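Local coordinates for protein glycosyl hydrolase (Rhizobium leguminosarum bv. trifolii, PDB 5NDX) that acts as an iduronidase, a bacterial orthologue of human alpha-L-iduronidase, probably hydrolysing O-glycosyl bonds as a member of glycoside hydrolase family 39, at residues N19-G24 and A305-L310; I238-L243 and D296-A301; S218-G223 and V262-D267. The protein carries 2 engineered substitutions. All coordinates share one frame; numbering follows the deposited sequence.

Overall arrangement
All three contacts belong to the TIM barrel of this family 39 enzyme. Contact 1 closes the barrel, joining the loop just before strand 24-27 to strand 307-310. Contact 3 pairs strands 216-219 and 261-263 and holds residues of the active-site ligand pocket, with His220 about 3 Å (side chain to side chain) from engineered Gln146, the predicted proton-donor position. Contact 2 packs two outer helices, its centre about 11 Å from that of contact 1 and about 12 Å from that of contact 3. Ile299 and Ile300 rest on Phe307 and Phe21, while Arg241 NE meets Glu221 OE1 at 2.8 Å. Contacts 1 and 3 both touch a second 8U8 molecule, chain N.

Contact 1 (N19-G24 and A305-L310); sequences NRFWRG and ANFTFL. With 8U8 ((2~{R},3~{S},4~{S},5~{R},6~{S})-6-(4-methyl-2-oxidanylidene-chromen-7-yl)oxy-3,4,5-tris(oxidanyl)oxane-2-carboxylic acid), chain N; SO4 (sulfate ion), chain B.
Phe21 and Leu310 are joined by the one direct backbone hydrogen bond of this contact, Leu310 N to Phe21 O at 2.9 Å. Two CA-H...O contacts flank it: Phe309 CA gives to the same Phe21 O at 3.2 Å, and Trp22 CA lies 3.1 Å from Leu310 O. A water lies within hydrogen-bonding distance of Trp22 O and Leu310 O, with more acceptors near it than it has protons. The pairing resembles that of parallel strands and closes the TIM barrel, where the chain entering the first strand meets the eighth.

The apolar part centres on Phe21. The edge of Phe307 points at the Phe21 face in an offset T-shaped pair, planes at 89° and centroids 5.8 Å apart. Trp22 CE3 lies over the centre of one Phe21 face, and Leu310 CB abuts the ring edge. Phe21 holds CG between its backbone N and carbonyl carbon (chi1 61°), which turns the ring toward Phe307.

Ligand contacts lie on another side. The methylcoumarin of 8U8 (chain N) places C8 over one face of Phe309, 3.5 Å from Phe309 CD1. Replacing Phe309 by an alanine would probably leave the coumarin without this flat support and open a gap beside Arg23 N and Gly24 CA.

Charged groups gather round a sulfate, probably from the crystallisation liquor. Arg20 NE and NH2 both reach its O2, the latter at 2.8 Å. Arg23 NH1 donates to its O3 at 2.7 Å and also to 8U8 O4. Arg20 NH2 sits over the Arg23 guanidinium.

Helix 282-300 packs on Phe21 through Ile292 and Ile300, helix 364-372 covers Trp22 with Met369 and Leu372, and strand 261-263 backs Phe307 and Phe309 with Ile261, Val262 and Asn263.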
loop_
_atom_site.group_PDB
_atom_site.type_symbol
_atom_site.label_atom_id
_atom_site.label_comp_id
_atom_site.label_asym_id
_atom_site.label_seq_id
_atom_site.Cartn_x
_atom_site.Cartn_y
_atom_site.Cartn_z
ATOM N N ASN A 19 4.723 14.896 0.855
ATOM C CA ASN A 19 3.668 14.010 1.265
ATOM C C ASN A 19 3.894 12.605 0.736
ATOM O O ASN A 19 4.326 12.417 -0.419
ATOM C CB ASN A 19 2.344 14.516 0.756
ATOM C CG ASN A 19 1.877 15.764 1.512
ATOM O OD1 ASN A 19 2.233 16.814 0.983
ATOM N N ARG A 20 3.567 11.636 1.583
ATOM C CA ARG A 20 3.551 10.226 1.188
ATOM C C ARG A 20 2.180 9.982 0.620
ATOM O O ARG A 20 1.254 9.613 1.324
ATOM C CB ARG A 20 3.877 9.306 2.379
ATOM C CG ARG A 20 5.255 9.644 3.010
ATOM C CD ARG A 20 5.538 8.894 4.313
ATOM N NE ARG A 20 4.441 9.186 5.203
ATOM C CZ ARG A 20 3.832 8.348 6.008
ATOM N NH1 ARG A 20 4.226 7.083 6.188
ATOM N NH2 ARG A 20 2.773 8.805 6.611
ATOM N N PHE A 21 2.054 10.197 -0.691
ATOM C CA PHE A 21 0.780 10.269 -1.353
ATOM C C PHE A 21 0.243 8.939 -1.940
ATOM O O PHE A 21 -0.753 8.948 -2.662
ATOM C CB PHE A 21 0.858 11.359 -2.449
ATOM C CG PHE A 21 1.893 11.085 -3.532
ATOM C CD1 PHE A 21 1.627 10.210 -4.566
ATOM C CD2 PHE A 21 3.138 11.682 -3.484
ATOM C CE1 PHE A 21 2.597 9.936 -5.536
ATOM C CE2 PHE A 21 4.126 11.419 -4.446
ATOM C CZ PHE A 21 3.846 10.565 -5.470
ATOM N N TRP A 22 0.904 7.823 -1.644
ATOM C CA TRP A 22 0.697 6.529 -2.278
ATOM C C TRP A 22 0.189 5.494 -1.282
ATOM O O TRP A 22 0.333 4.283 -1.528
ATOM C CB TRP A 22 2.024 5.989 -2.849
ATOM C CG TRP A 22 3.083 5.945 -1.763
ATOM C CD1 TRP A 22 3.247 4.988 -0.787
ATOM C CD2 TRP A 22 4.057 6.945 -1.514
ATOM N NE1 TRP A 22 4.306 5.322 0.006
ATOM C CE2 TRP A 22 4.801 6.534 -0.399
ATOM C CE3 TRP A 22 4.394 8.145 -2.152
ATOM C CZ2 TRP A 22 5.869 7.285 0.108
ATOM C CZ3 TRP A 22 5.444 8.893 -1.655
ATOM C CH2 TRP A 22 6.190 8.444 -0.545
ATOM N N ARG A 23 -0.422 5.934 -0.187
ATOM C CA ARG A 23 -0.620 5.043 0.971
ATOM C C ARG A 23 -1.983 4.362 0.893
ATOM O O ARG A 23 -2.874 4.550 1.722
ATOM C CB ARG A 23 -0.389 5.762 2.287
ATOM C CG ARG A 23 1.073 6.143 2.566
ATOM C CD ARG A 23 1.279 7.519 3.221
ATOM N NE ARG A 23 0.600 7.543 4.333
ATOM C CZ ARG A 23 -0.165 8.422 4.936
ATOM N NH1 ARG A 23 -0.346 9.730 4.714
ATOM N NH2 ARG A 23 -0.651 7.845 6.010
ATOM N N GLY A 24 -2.118 3.541 -0.123
ATOM C CA GLY A 24 -3.374 2.868 -0.423
ATOM C C GLY A 24 -3.175 1.650 -1.258
ATOM O O GLY A 24 -2.241 1.576 -2.068
ATOM N N ALA A 305 -0.106 20.102 -11.300
ATOM C CA ALA A 305 -1.455 19.763 -10.937
ATOM C C ALA A 305 -1.500 19.498 -9.462
ATOM O O ALA A 305 -0.463 19.279 -8.845
ATOM C CB ALA A 305 -1.893 18.532 -11.690
ATOM N N ASN A 306 -2.697 19.484 -8.883
ATOM C CA ASN A 306 -2.851 19.223 -7.456
ATOM C C ASN A 306 -2.913 17.690 -7.218
ATOM O O ASN A 306 -3.904 17.154 -6.721
ATOM C CB ASN A 306 -4.132 19.944 -6.973
ATOM C CG ASN A 306 -4.301 19.951 -5.481
ATOM O OD1 ASN A 306 -3.402 19.582 -4.743
ATOM N ND2 ASN A 306 -5.455 20.414 -5.027
ATOM N N PHE A 307 -1.830 16.981 -7.533
ATOM C CA PHE A 307 -1.862 15.514 -7.492
ATOM C C PHE A 307 -1.822 15.084 -6.030
ATOM O O PHE A 307 -0.925 15.451 -5.323
ATOM C CB PHE A 307 -0.729 14.863 -8.278
ATOM C CG PHE A 307 -0.916 13.393 -8.434
ATOM C CD1 PHE A 307 -1.697 12.879 -9.468
ATOM C CD2 PHE A 307 -0.373 12.518 -7.506
ATOM C CE1 PHE A 307 -1.913 11.514 -9.561
ATOM C CE2 PHE A 307 -0.558 11.153 -7.613
ATOM C CZ PHE A 307 -1.338 10.656 -8.646
ATOM N N THR A 308 -2.796 14.306 -5.589
ATOM C CA THR A 308 -3.019 14.080 -4.167
ATOM C C THR A 308 -2.922 12.637 -3.664
ATOM O O THR A 308 -2.599 12.433 -2.473
ATOM C CB THR A 308 -4.412 14.679 -3.802
ATOM O OG1 THR A 308 -4.363 16.093 -4.049
ATOM C CG2 THR A 308 -4.771 14.484 -2.354
ATOM N N PHE A 309 -3.291 11.655 -4.482
ATOM C CA PHE A 309 -3.278 10.274 -4.045
ATOM C C PHE A 309 -3.071 9.327 -5.227
ATOM O O PHE A 309 -3.579 9.548 -6.309
ATOM C CB PHE A 309 -4.577 9.977 -3.330
ATOM C CG PHE A 309 -4.647 8.656 -2.643
ATOM C CD1 PHE A 309 -3.781 8.345 -1.640
ATOM C CD2 PHE A 309 -5.666 7.785 -2.926
ATOM C CE1 PHE A 309 -3.880 7.155 -0.948
ATOM C CE2 PHE A 309 -5.787 6.581 -2.253
ATOM C CZ PHE A 309 -4.863 6.253 -1.271
ATOM N N LEU A 310 -2.282 8.301 -4.982
ATOM C CA LEU A 310 -1.970 7.263 -5.967
ATOM C C LEU A 310 -2.183 5.957 -5.229
ATOM O O LEU A 310 -1.524 5.699 -4.217
ATOM C CB LEU A 310 -0.546 7.434 -6.436
ATOM C CG LEU A 310 -0.013 6.452 -7.465
ATOM C CD1 LEU A 310 1.147 7.115 -8.156
ATOM C CD2 LEU A 310 0.433 5.148 -6.838
HETATM C C15 8U8 N . -9.372 10.252 -2.598
HETATM C C13 8U8 N . -8.678 11.327 -2.036
HETATM C C14 8U8 N . -9.031 12.630 -2.364
HETATM C C16 8U8 N . -8.395 13.698 -1.748
HETATM O O9 8U8 N . -8.680 14.840 -2.088
HETATM O O8 8U8 N . -7.372 13.484 -0.878
HETATM C C11 8U8 N . -7.050 12.226 -0.510
HETATM C C10 8U8 N . -6.075 12.122 0.451
HETATM C C12 8U8 N . -7.679 11.128 -1.078
HETATM C C7 8U8 N . -7.294 9.865 -0.628
HETATM C C8 8U8 N . -6.300 9.754 0.338
HETATM C C9 8U8 N . -5.685 10.877 0.897
HETATM O O2 8U8 N . -4.722 10.711 1.860
HETATM C C5 8U8 N . -4.421 11.818 2.750
HETATM O O1 8U8 N . -3.423 12.527 1.995
HETATM C C1 8U8 N . -2.756 13.645 2.623
HETATM C C6 8U8 N . -3.755 14.815 2.933
HETATM O O7 8U8 N . -4.796 14.916 2.253
HETATM O O6 8U8 N . -3.476 15.546 3.895
HETATM C C2 8U8 N . -2.102 13.092 3.887
HETATM O O5 8U8 N . -1.355 14.116 4.615
HETATM C C3 8U8 N . -3.171 12.446 4.798
HETATM O O4 8U8 N . -2.509 11.879 5.898
HETATM C C4 8U8 N . -3.883 11.320 4.046
HETATM O O3 8U8 N . -4.953 10.767 4.816
HETATM S S SO4 B . 1.907 12.328 4.740
HETATM O O1 SO4 B . 3.095 13.062 4.268
HETATM O O2 SO4 B . 2.298 11.402 5.836
HETATM O O3 SO4 B . 1.181 11.640 3.642
HETATM O O4 SO4 B . 0.960 13.327 5.303
HETATM O O HOH W 1 0.127 3.043 -3.860
#

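Contact 2 (I238-L243 and D296-A301); sequences IVDRTL and DRRIIA. With SO4 (sulfate ion), chain E.
Val239 CG1 lies over the centre of one face of the Arg298 guanidinium, 3.6 Å above it, while Asp240 OD1 comes in at the edge, in the guanidinium plane. Both terminal nitrogens grip that single oxygen. Arg298 NH2 donates to Asp240 OD1 at 2.7 Å in a nearly straight bond, meeting it almost along its C-O axis. Arg298 NH1 reaches the same atom at 3.1 Å from above the carboxylate plane, consistent with the 67° between the two flat groups. The salt bridge is thus end-on to one oxygen rather than paired oxygen for nitrogen. Arg298 NH1 also has a weak bond to Asn236 O. The arginine chain runs extended from CB and then bends at chi3 (56°), which lays the guanidinium across Val239. At the preceding residue, Arg297 NH1 holds O4 of a sulfate, probably from the crystallisation liquor, at its edge; the same NH1 also pairs with Asp391, and NE with Glu293.

Beneath the polar rim lies an apolar layer. Val239 and Ile299 meet tip to tip, CG1 to CG1 at 3.8 Å. Leu243 slides past Ile299 in the opposite direction, CD2 at 4.0 Å from Ile299 CG1, and Thr242 CG2 crosses the isoleucine near CD1. Thr242 OG1 is turned back to Ile238 O, which also accepts Thr242 N from its other face.

The two helix segments run parallel, 2° apart with axes 10.5 Å from each other, the second carrying a wider pi-type turn closed by Ala301 N and Asp296 O. This is plain packing of neighbouring TIM-barrel helices: Ile238 and Val239 touch His295 of helix 282-300, while Ile299 and Ile300 also touch Phe307 of strand 307-310.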
loop_
_atom_site.group_PDB
_atom_site.type_symbol
_atom_site.label_atom_id
_atom_site.label_comp_id
_atom_site.label_asym_id
_atom_site.label_seq_id
_atom_site.Cartn_x
_atom_site.Cartn_y
_atom_site.Cartn_z
ATOM N N ILE A 238 2.197 7.183 -17.753
ATOM C CA ILE A 238 1.167 7.328 -16.739
ATOM C C ILE A 238 1.049 8.804 -16.366
ATOM O O ILE A 238 -0.032 9.350 -16.343
ATOM C CB ILE A 238 1.445 6.478 -15.481
ATOM C CG1 ILE A 238 1.375 4.975 -15.819
ATOM C CG2 ILE A 238 0.459 6.824 -14.366
ATOM C CD1 ILE A 238 1.945 4.071 -14.714
ATOM N N VAL A 239 2.172 9.430 -16.074
ATOM C CA VAL A 239 2.223 10.858 -15.799
ATOM C C VAL A 239 1.803 11.691 -17.045
ATOM O O VAL A 239 1.091 12.685 -16.904
ATOM C CB VAL A 239 3.615 11.286 -15.343
ATOM C CG1 VAL A 239 3.747 12.812 -15.375
ATOM C CG2 VAL A 239 3.867 10.753 -13.949
ATOM N N ASP A 240 2.224 11.285 -18.234
ATOM C CA ASP A 240 1.836 12.005 -19.457
ATOM C C ASP A 240 0.317 12.013 -19.618
ATOM O O ASP A 240 -0.274 13.078 -19.877
ATOM C CB ASP A 240 2.474 11.407 -20.724
ATOM C CG ASP A 240 3.982 11.482 -20.709
ATOM O OD1 ASP A 240 4.549 12.318 -19.973
ATOM O OD2 ASP A 240 4.614 10.674 -21.418
ATOM N N ARG A 241 -0.321 10.857 -19.459
ATOM C CA ARG A 241 -1.763 10.829 -19.631
ATOM C C ARG A 241 -2.496 11.587 -18.536
ATOM O O ARG A 241 -3.522 12.199 -18.816
ATOM C CB ARG A 241 -2.309 9.417 -19.841
ATOM C CG ARG A 241 -1.772 8.760 -21.139
ATOM C CD ARG A 241 -2.576 7.513 -21.465
ATOM N NE ARG A 241 -2.604 6.618 -20.316
ATOM C CZ ARG A 241 -1.623 5.792 -19.994
ATOM N NH1 ARG A 241 -0.541 5.710 -20.754
ATOM N NH2 ARG A 241 -1.741 5.018 -18.906
ATOM N N THR A 242 -1.962 11.588 -17.314
ATOM C CA THR A 242 -2.555 12.352 -16.212
ATOM C C THR A 242 -2.514 13.860 -16.504
ATOM O O THR A 242 -3.491 14.574 -16.258
ATOM C CB THR A 242 -1.869 12.016 -14.859
ATOM O OG1 THR A 242 -1.948 10.598 -14.654
ATOM C CG2 THR A 242 -2.541 12.747 -13.682
ATOM N N LEU A 243 -1.388 14.327 -17.024
ATOM C CA LEU A 243 -1.222 15.727 -17.379
ATOM C C LEU A 243 -2.080 16.115 -18.601
ATOM O O LEU A 243 -2.535 17.245 -18.674
ATOM C CB LEU A 243 0.245 16.073 -17.610
ATOM C CG LEU A 243 1.137 16.060 -16.368
ATOM C CD1 LEU A 243 2.571 16.367 -16.763
ATOM C CD2 LEU A 243 0.651 17.039 -15.328
ATOM N N ASP A 296 6.148 12.689 -8.185
ATOM C CA ASP A 296 6.677 13.728 -7.327
ATOM C C ASP A 296 7.463 14.792 -8.136
ATOM O O ASP A 296 7.234 15.996 -7.967
ATOM C CB ASP A 296 7.555 13.144 -6.217
ATOM C CG ASP A 296 7.950 14.190 -5.179
ATOM O OD1 ASP A 296 7.092 14.743 -4.443
ATOM O OD2 ASP A 296 9.139 14.439 -5.100
ATOM N N ARG A 297 8.348 14.345 -9.009
ATOM C CA ARG A 297 9.221 15.238 -9.739
ATOM C C ARG A 297 8.503 15.979 -10.910
ATOM O O ARG A 297 8.784 17.131 -11.158
ATOM C CB ARG A 297 10.420 14.466 -10.240
ATOM C CG ARG A 297 11.367 15.258 -11.156
ATOM C CD ARG A 297 12.648 14.501 -11.441
ATOM N NE ARG A 297 12.363 13.078 -11.728
ATOM C CZ ARG A 297 11.952 12.582 -12.892
ATOM N NH1 ARG A 297 11.855 13.347 -13.970
ATOM N NH2 ARG A 297 11.674 11.296 -12.986
ATOM N N ARG A 298 7.597 15.330 -11.607
ATOM C CA ARG A 298 6.983 15.880 -12.816
ATOM C C ARG A 298 5.615 16.506 -12.592
ATOM O O ARG A 298 5.169 17.304 -13.433
ATOM C CB ARG A 298 6.857 14.795 -13.901
ATOM C CG ARG A 298 8.210 14.238 -14.344
ATOM C CD ARG A 298 8.117 13.211 -15.498
ATOM N NE ARG A 298 7.427 13.830 -16.619
ATOM C CZ ARG A 298 6.664 13.227 -17.526
ATOM N NH1 ARG A 298 6.486 11.921 -17.563
ATOM N NH2 ARG A 298 6.026 13.960 -18.408
ATOM N N ILE A 299 4.908 16.125 -11.514
ATOM C CA ILE A 299 3.607 16.698 -11.261
ATOM C C ILE A 299 3.616 17.621 -10.011
ATOM O O ILE A 299 3.222 18.790 -10.105
ATOM C CB ILE A 299 2.477 15.653 -11.193
ATOM C CG1 ILE A 299 2.433 14.827 -12.481
ATOM C CG2 ILE A 299 1.125 16.360 -11.071
ATOM C CD1 ILE A 299 1.332 13.765 -12.509
ATOM N N ILE A 300 4.069 17.104 -8.877
ATOM C CA ILE A 300 3.902 17.776 -7.602
ATOM C C ILE A 300 4.900 18.903 -7.442
ATOM O O ILE A 300 4.492 20.005 -7.156
ATOM C CB ILE A 300 4.006 16.806 -6.436
ATOM C CG1 ILE A 300 2.870 15.789 -6.537
ATOM C CG2 ILE A 300 3.961 17.555 -5.098
ATOM C CD1 ILE A 300 2.999 14.624 -5.596
ATOM N N ALA A 301 6.187 18.635 -7.641
ATOM C CA ALA A 301 7.195 19.639 -7.459
ATOM C C ALA A 301 6.995 20.903 -8.312
ATOM O O ALA A 301 7.065 21.975 -7.762
ATOM C CB ALA A 301 8.577 19.091 -7.681
HETATM S S SO4 E . 12.596 16.997 -14.506
HETATM O O1 SO4 E . 13.950 16.553 -14.900
HETATM O O2 SO4 E . 12.664 17.630 -13.164
HETATM O O3 SO4 E . 12.089 17.972 -15.501
HETATM O O4 SO4 E . 11.680 15.839 -14.507
#

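Contact 3 (S218-G223 and V262-D267); sequences SIHEKG and VNDECD. With 8U8 ((2~{R},3~{S},4~{S},5~{R},6~{S})-6-(4-methyl-2-oxidanylidene-chromen-7-yl)oxy-3,4,5-tris(oxidanyl)oxane-2-carboxylic acid), chain M; 8U8 ((2~{R},3~{S},4~{S},5~{R},6~{S})-6-(4-methyl-2-oxidanylidene-chromen-7-yl)oxy-3,4,5-tris(oxidanyl)oxane-2-carboxylic acid), chain N.
Lys222 and Glu265 meet just beyond the paired parallel strands 216-219 and 261-263, a beta-alpha-beta unit of the TIM barrel whose intervening helix is 235-252. Both bind 8U8 (chain M) in the active-site pocket: ligand O3 donates to Glu265 OE2 at 2.5 Å, and Lys222 NZ donates to O6 of the ligand carboxylate at 2.9 Å. Asp267 lies alongside the extended lysine and takes NZ on the anti lone pair of OD2 at 2.7 Å. Glu265 OE1 completes the salt-bridge network, though its place is less sure.

Beside the ligand, Glu265 stacks on the His220 ring, carboxylate and ring planes 25° apart, with CB over the face. Asp264 OD1 takes His220 ND1 at the ring edge, at a doubtfully short separation. Arg57 pairs with both Glu265 and Asp264.

Asn263 positions this shell. With CG anti to its N (chi1 -174°), its OD1 accepts Glu265 N, an Asx turn, and Glu221 N from the opposite face. At the amide's other end the bond is nearly straight, 175° at the hydrogen: Asn263 ND2 meets a lone pair of Glu221 O, in the carbonyl plane, at 3.1 Å.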
loop_
_atom_site.group_PDB
_atom_site.type_symbol
_atom_site.label_atom_id
_atom_site.label_comp_id
_atom_site.label_asym_id
_atom_site.label_seq_id
_atom_site.Cartn_x
_atom_site.Cartn_y
_atom_site.Cartn_z
ATOM N N SER A 218 -10.913 11.550 -9.983
ATOM C CA SER A 218 -10.200 10.295 -9.988
ATOM C C SER A 218 -10.271 9.585 -11.327
ATOM O O SER A 218 -11.341 9.515 -11.950
ATOM C CB SER A 218 -10.691 9.368 -8.877
ATOM O OG SER A 218 -12.036 9.070 -9.044
ATOM N N ILE A 219 -9.128 9.044 -11.733
ATOM C CA ILE A 219 -8.989 8.186 -12.898
ATOM C C ILE A 219 -8.076 7.003 -12.574
ATOM O O ILE A 219 -7.372 7.062 -11.559
ATOM C CB ILE A 219 -8.366 8.971 -14.069
ATOM C CG1 ILE A 219 -7.026 9.574 -13.699
ATOM C CG2 ILE A 219 -9.305 10.090 -14.509
ATOM C CD1 ILE A 219 -6.375 10.298 -14.865
ATOM N N HIS A 220 -8.104 5.940 -13.395
ATOM C CA HIS A 220 -7.059 4.926 -13.376
ATOM C C HIS A 220 -6.162 5.116 -14.600
ATOM O O HIS A 220 -6.644 5.186 -15.724
ATOM C CB HIS A 220 -7.465 3.445 -13.557
ATOM C CG HIS A 220 -8.780 3.055 -13.049
ATOM N ND1 HIS A 220 -9.363 3.638 -11.954
ATOM C CD2 HIS A 220 -9.607 2.066 -13.446
ATOM C CE1 HIS A 220 -10.491 3.025 -11.678
ATOM N NE2 HIS A 220 -10.689 2.103 -12.597
ATOM N N GLU A 221 -4.881 5.083 -14.359
ATOM C CA GLU A 221 -3.877 5.092 -15.420
ATOM C C GLU A 221 -2.793 4.096 -15.027
ATOM O O GLU A 221 -2.192 4.200 -13.946
ATOM C CB GLU A 221 -3.285 6.493 -15.629
ATOM C CG GLU A 221 -4.263 7.581 -16.110
ATOM C CD GLU A 221 -4.829 7.329 -17.515
ATOM O OE1 GLU A 221 -4.392 6.343 -18.190
ATOM O OE2 GLU A 221 -5.741 8.106 -17.944
ATOM N N LYS A 222 -2.563 3.145 -15.908
ATOM C CA LYS A 222 -1.652 2.033 -15.710
ATOM C C LYS A 222 -0.565 2.006 -16.741
ATOM O O LYS A 222 -0.656 2.627 -17.799
ATOM C CB LYS A 222 -2.438 0.723 -15.712
ATOM C CG LYS A 222 -3.565 0.771 -14.695
ATOM C CD LYS A 222 -4.010 -0.604 -14.220
ATOM C CE LYS A 222 -5.315 -0.602 -13.390
ATOM N NZ LYS A 222 -5.383 -1.748 -12.414
ATOM N N GLY A 223 0.498 1.297 -16.415
ATOM C CA GLY A 223 1.711 1.365 -17.224
ATOM C C GLY A 223 1.673 0.709 -18.601
ATOM O O GLY A 223 2.328 1.157 -19.524
ATOM N N VAL A 262 -6.558 12.258 -8.392
ATOM C CA VAL A 262 -6.306 10.959 -7.786
ATOM C C VAL A 262 -6.183 9.918 -8.900
ATOM O O VAL A 262 -7.020 9.896 -9.808
ATOM C CB VAL A 262 -7.465 10.627 -6.856
ATOM C CG1 VAL A 262 -7.401 9.175 -6.385
ATOM C CG2 VAL A 262 -7.462 11.615 -5.687
ATOM N N ASN A 263 -5.107 9.138 -8.892
ATOM C CA ASN A 263 -5.028 7.907 -9.675
ATOM C C ASN A 263 -5.383 6.780 -8.701
ATOM O O ASN A 263 -4.573 6.389 -7.894
ATOM C CB ASN A 263 -3.669 7.723 -10.280
ATOM C CG ASN A 263 -3.574 6.535 -11.218
ATOM O OD1 ASN A 263 -4.383 5.600 -11.187
ATOM N ND2 ASN A 263 -2.530 6.542 -12.018
ATOM N N ASP A 264 -6.587 6.246 -8.830
ATOM C CA ASP A 264 -7.139 5.306 -7.866
ATOM C C ASP A 264 -6.768 3.841 -8.148
ATOM O O ASP A 264 -7.176 2.939 -7.393
ATOM C CB ASP A 264 -8.691 5.527 -7.723
ATOM C CG ASP A 264 -9.461 5.316 -9.026
ATOM O OD1 ASP A 264 -8.847 4.911 -10.075
ATOM O OD2 ASP A 264 -10.703 5.509 -9.026
ATOM N N GLU A 265 -6.035 3.597 -9.233
ATOM C CA GLU A 265 -5.559 2.256 -9.563
ATOM C C GLU A 265 -4.328 2.344 -10.423
ATOM O O GLU A 265 -4.407 2.255 -11.660
ATOM C CB GLU A 265 -6.608 1.463 -10.353
ATOM C CG GLU A 265 -7.530 0.641 -9.532
ATOM C CD GLU A 265 -8.468 -0.180 -10.395
ATOM O OE1 GLU A 265 -7.977 -0.937 -11.269
ATOM O OE2 GLU A 265 -9.685 -0.098 -10.163
ATOM N N CYS A 266 -3.192 2.539 -9.807
ATOM C CA CYS A 266 -2.026 2.826 -10.567
ATOM C C CYS A 266 -1.108 1.600 -10.481
ATOM O O CYS A 266 -0.395 1.450 -9.504
ATOM C CB CYS A 266 -1.384 4.054 -10.027
ATOM S SG CYS A 266 0.103 4.563 -10.904
ATOM N N ASP A 267 -1.200 0.712 -11.461
ATOM C CA ASP A 267 -0.399 -0.501 -11.496
ATOM C C ASP A 267 0.476 -0.501 -12.760
ATOM O O ASP A 267 0.130 0.114 -13.753
ATOM C CB ASP A 267 -1.316 -1.747 -11.442
ATOM C CG ASP A 267 -2.286 -1.696 -10.243
ATOM O OD1 ASP A 267 -1.834 -1.842 -9.059
ATOM O OD2 ASP A 267 -3.491 -1.485 -10.507
HETATM C C15 8U8 M . -12.639 -4.273 -19.282
HETATM C C13 8U8 M . -11.785 -3.155 -19.149
HETATM C C14 8U8 M . -11.680 -2.264 -20.220
HETATM C C16 8U8 M . -10.877 -1.125 -20.116
HETATM O O9 8U8 M . -10.809 -0.405 -21.111
HETATM O O8 8U8 M . -10.156 -0.859 -18.968
HETATM C C11 8U8 M . -10.325 -1.648 -17.857
HETATM C C10 8U8 M . -9.692 -1.279 -16.665
HETATM C C12 8U8 M . -11.132 -2.816 -17.939
HETATM C C7 8U8 M . -11.300 -3.575 -16.765
HETATM C C8 8U8 M . -10.669 -3.199 -15.574
HETATM C C9 8U8 M . -9.851 -2.058 -15.514
HETATM O O2 8U8 M . -9.238 -1.628 -14.354
HETATM C C5 8U8 M . -8.872 -2.514 -13.225
HETATM O O1 8U8 M . -8.189 -3.665 -13.745
HETATM C C1 8U8 M . -8.054 -4.765 -12.931
HETATM C C6 8U8 M . -6.741 -5.208 -13.244
HETATM O O7 8U8 M . -6.521 -6.402 -13.075
HETATM O O6 8U8 M . -5.958 -4.355 -13.620
HETATM C C2 8U8 M . -8.047 -4.509 -11.393
HETATM O O5 8U8 M . -6.757 -3.983 -11.014
HETATM C C3 8U8 M . -9.243 -3.585 -10.898
HETATM O O4 8U8 M . -10.117 -4.327 -10.120
HETATM C C4 8U8 M . -9.998 -2.925 -12.096
HETATM O O3 8U8 M . -10.850 -1.833 -11.560
HETATM C C15 8U8 N . -9.372 10.252 -2.598
HETATM C C13 8U8 N . -8.678 11.327 -2.036
HETATM C C14 8U8 N . -9.031 12.630 -2.364
HETATM C C16 8U8 N . -8.395 13.698 -1.748
HETATM O O9 8U8 N . -8.680 14.840 -2.088
HETATM O O8 8U8 N . -7.372 13.484 -0.878
HETATM C C11 8U8 N . -7.050 12.226 -0.510
HETATM C C10 8U8 N . -6.075 12.122 0.451
HETATM C C12 8U8 N . -7.679 11.128 -1.078
HETATM C C7 8U8 N . -7.294 9.865 -0.628
HETATM C C8 8U8 N . -6.300 9.754 0.338
HETATM C C9 8U8 N . -5.685 10.877 0.897
HETATM O O2 8U8 N . -4.722 10.711 1.860
HETATM C C5 8U8 N . -4.421 11.818 2.750
HETATM O O1 8U8 N . -3.423 12.527 1.995
HETATM C C1 8U8 N . -2.756 13.645 2.623
HETATM C C6 8U8 N . -3.755 14.815 2.933
HETATM O O7 8U8 N . -4.796 14.916 2.253
HETATM O O6 8U8 N . -3.476 15.546 3.895
HETATM C C2 8U8 N . -2.102 13.092 3.887
HETATM O O5 8U8 N . -1.355 14.116 4.615
HETATM C C3 8U8 N . -3.171 12.446 4.798
HETATM O O4 8U8 N . -2.509 11.879 5.898
HETATM C C4 8U8 N . -3.883 11.320 4.046
HETATM O O3 8U8 N . -4.953 10.767 4.816
#